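Long-range contact in surface layer protein (Geobacillus stearothermophilus, PDB 4UJ7), which probably builds the self-assembling crystalline surface layer of the bacterial cell, here represented by two bacterial Ig-like domains, one of which binds calcium: residues A[120-125]-A[212-217]. Residues are numbered along the deposited sequence; the frame is centred on the assembly and turned at random. Where two conformers were deposited one is given.
With CA (calcium ion), chain C; CA (calcium ion), chain B.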
loop_
_atom_site.group_PDB
_atom_site.type_symbol
_atom_site.label_atom_id
_atom_site.label_comp_id
_atom_site.label_asym_id
_atom_site.label_seq_id
_atom_site.Cartn_x
_atom_site.Cartn_y
_atom_site.Cartn_z
ATOM N N ASP A 120 -0.070 -7.027 3.611
ATOM C CA ASP A 120 0.660 -8.198 3.099
ATOM C C ASP A 120 -0.089 -9.019 2.039
ATOM O O ASP A 120 0.472 -9.947 1.480
ATOM C CB ASP A 120 1.120 -9.110 4.254
ATOM C CG ASP A 120 -0.035 -9.814 4.967
ATOM O OD1 ASP A 120 -1.215 -9.496 4.700
ATOM O OD2 ASP A 120 0.268 -10.693 5.801
ATOM N N GLY A 121 -1.348 -8.673 1.765
ATOM C CA GLY A 121 -2.144 -9.438 0.790
ATOM C C GLY A 121 -2.672 -10.769 1.309
ATOM O O GLY A 121 -3.193 -11.579 0.534
ATOM N N LYS A 122 -2.532 -10.983 2.614
ATOM C CA LYS A 122 -2.909 -12.227 3.266
ATOM C C LYS A 122 -3.950 -12.007 4.358
ATOM O O LYS A 122 -3.947 -10.970 5.030
ATOM C CB LYS A 122 -1.676 -12.885 3.884
ATOM C CG LYS A 122 -0.536 -13.087 2.900
ATOM C CD LYS A 122 0.697 -13.648 3.586
ATOM C CE LYS A 122 1.855 -13.691 2.598
ATOM N NZ LYS A 122 1.378 -14.087 1.242
ATOM N N ILE A 123 -4.814 -13.011 4.533
ATOM C CA ILE A 123 -5.773 -13.089 5.640
ATOM C C ILE A 123 -5.481 -14.414 6.352
ATOM O O ILE A 123 -5.503 -15.484 5.735
ATOM C CB ILE A 123 -7.235 -13.104 5.127
ATOM C CG1 ILE A 123 -7.587 -11.757 4.458
ATOM C CG2 ILE A 123 -8.206 -13.470 6.245
ATOM C CD1 ILE A 123 -8.827 -11.805 3.575
ATOM N N ASP A 124 -5.204 -14.337 7.652
ATOM C CA ASP A 124 -4.801 -15.513 8.431
ATOM C C ASP A 124 -6.011 -16.034 9.207
ATOM O O ASP A 124 -6.433 -15.407 10.196
ATOM C CB ASP A 124 -3.659 -15.126 9.367
ATOM C CG ASP A 124 -2.987 -16.330 10.026
ATOM O OD1 ASP A 124 -3.561 -17.438 10.044
ATOM O OD2 ASP A 124 -1.863 -16.135 10.546
ATOM N N LYS A 125 -6.581 -17.145 8.740
ATOM C CA LYS A 125 -7.793 -17.687 9.371
ATOM C C LYS A 125 -7.533 -18.442 10.674
ATOM O O LYS A 125 -8.466 -19.019 11.249
ATOM C CB LYS A 125 -8.649 -18.506 8.395
ATOM C CG LYS A 125 -8.026 -19.795 7.892
ATOM C CD LYS A 125 -9.021 -20.568 7.039
ATOM C CE LYS A 125 -8.493 -21.946 6.668
ATOM N NZ LYS A 125 -8.452 -22.869 7.851
ATOM N N ASP A 212 -5.130 -11.331 -6.785
ATOM C CA ASP A 212 -5.312 -12.526 -5.980
ATOM C C ASP A 212 -4.998 -12.209 -4.531
ATOM O O ASP A 212 -3.899 -11.749 -4.216
ATOM C CB ASP A 212 -4.405 -13.655 -6.476
ATOM C CG ASP A 212 -4.953 -14.355 -7.709
ATOM O OD1 ASP A 212 -6.003 -13.950 -8.250
ATOM O OD2 ASP A 212 -4.317 -15.337 -8.142
ATOM N N VAL A 213 -5.969 -12.405 -3.648
ATOM C CA VAL A 213 -5.698 -12.405 -2.216
ATOM C C VAL A 213 -5.448 -13.831 -1.742
ATOM O O VAL A 213 -5.799 -14.782 -2.435
ATOM C CB VAL A 213 -6.814 -11.720 -1.396
ATOM C CG1 VAL A 213 -6.931 -10.258 -1.822
ATOM C CG2 VAL A 213 -8.162 -12.446 -1.541
ATOM N N GLU A 214 -4.797 -13.983 -0.593
ATOM C CA GLU A 214 -4.454 -15.313 -0.095
ATOM C C GLU A 214 -4.961 -15.512 1.324
ATOM O O GLU A 214 -4.689 -14.691 2.207
ATOM C CB GLU A 214 -2.931 -15.529 -0.131
ATOM C CG GLU A 214 -2.504 -16.970 0.150
ATOM C CD GLU A 214 -0.995 -17.162 0.206
ATOM O OE1 GLU A 214 -0.244 -16.196 -0.056
ATOM O OE2 GLU A 214 -0.554 -18.294 0.527
ATOM N N VAL A 215 -5.688 -16.603 1.539
ATOM C CA VAL A 215 -6.018 -17.028 2.890
ATOM C C VAL A 215 -4.951 -18.025 3.334
ATOM O O VAL A 215 -4.644 -18.981 2.613
ATOM C CB VAL A 215 -7.453 -17.608 2.984
ATOM C CG1 VAL A 215 -7.690 -18.282 4.326
ATOM C CG2 VAL A 215 -8.458 -16.483 2.803
ATOM N N ILE A 216 -4.363 -17.744 4.488
ATOM C CA ILE A 216 -3.367 -18.628 5.118
ATOM C C ILE A 216 -3.918 -19.081 6.481
ATOM O O ILE A 216 -4.945 -18.581 6.956
ATOM C CB ILE A 216 -1.977 -17.928 5.270
ATOM C CG1 ILE A 216 -2.058 -16.749 6.266
ATOM C CG2 ILE A 216 -1.436 -17.507 3.910
ATOM C CD1 ILE A 216 -0.713 -16.136 6.672
ATOM N N ASP A 217 -3.246 -20.036 7.118
ATOM C CA ASP A 217 -3.610 -20.425 8.472
ATOM C C ASP A 217 -2.340 -20.826 9.212
ATOM O O ASP A 217 -1.790 -21.900 8.962
ATOM C CB ASP A 217 -4.607 -21.597 8.452
ATOM C CG ASP A 217 -5.215 -21.882 9.830
ATOM O OD1 ASP A 217 -4.548 -21.635 10.861
ATOM O OD2 ASP A 217 -6.378 -22.357 9.882
HETATM CA CA CA C . -3.233 -8.848 5.941
HETATM CA CA CA B . -6.794 -14.648 12.407
HETATM O O HOH W 1 -1.982 -12.126 -1.852
HETATM O O HOH W 2 -9.181 -14.946 12.409
HETATM O O HOH W 3 -7.345 -13.734 14.566
HETATM O O HOH W 4 -4.458 -7.562 7.807
HETATM O O HOH W 5 -1.424 -7.471 6.884
#
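Edge strand 122-124 runs parallel to strand 206-216, first against last in an otherwise antiparallel four-stranded sheet of the second Ig-like (BIG2) domain, and calcium ions hold its backbone from the outer side. The short axes diverge by only 21°, and four backbone bonds zip them together: Gly121 O accepts from Glu214 N, Ile123 bonds to Glu214 O through its N and to Ile216 N through its O (2.8 Å), and Lys125 N reaches Ile216 O. Lys122 O and Asp124 O turn to calcium instead; the first ion binds Lys122 O at 2.4 Å and Asp120 OD1 at 2.5 Å, with Asp119, Asn133 and Asp135 completing its protein ligands. Asp124 O binds the second, alongside Ser126, Glu129 and Asn134. Asp120 OD1 also accepts from Lys122 N, 63° out of the carboxylate plane, closing an Asx turn.

A salt bridge closes each end of the ladder. In one of two conformers, Lys122 lies alongside Glu214, its NZ 3.0 Å from OE1 and above the carboxylate plane; this bridge may not be permanent. Lys125 instead crosses Asp217 at about a right angle; with chi1 at 66°, its chain passes Val215 CG1 (3.8 Å from CD), then bends at chi4 to put NZ on the anti lone pair of OD2 (2.9 Å), while Asp217 OD1 bonds Thr219 OG1. An alanine in place of Lys125 would probably leave Asp217 OD2 without this charge partner and Val215 CG1 without its methylene cover. Between the bridges, Ile216 CG1 packs on Asp124 CB, while Asp124 OD2 bonds Thr218.

With Ile123 N and Lys125 N bonded to the neighbouring strand and two carbonyls on calcium, the edge strand's position is likely to depend on bound metal.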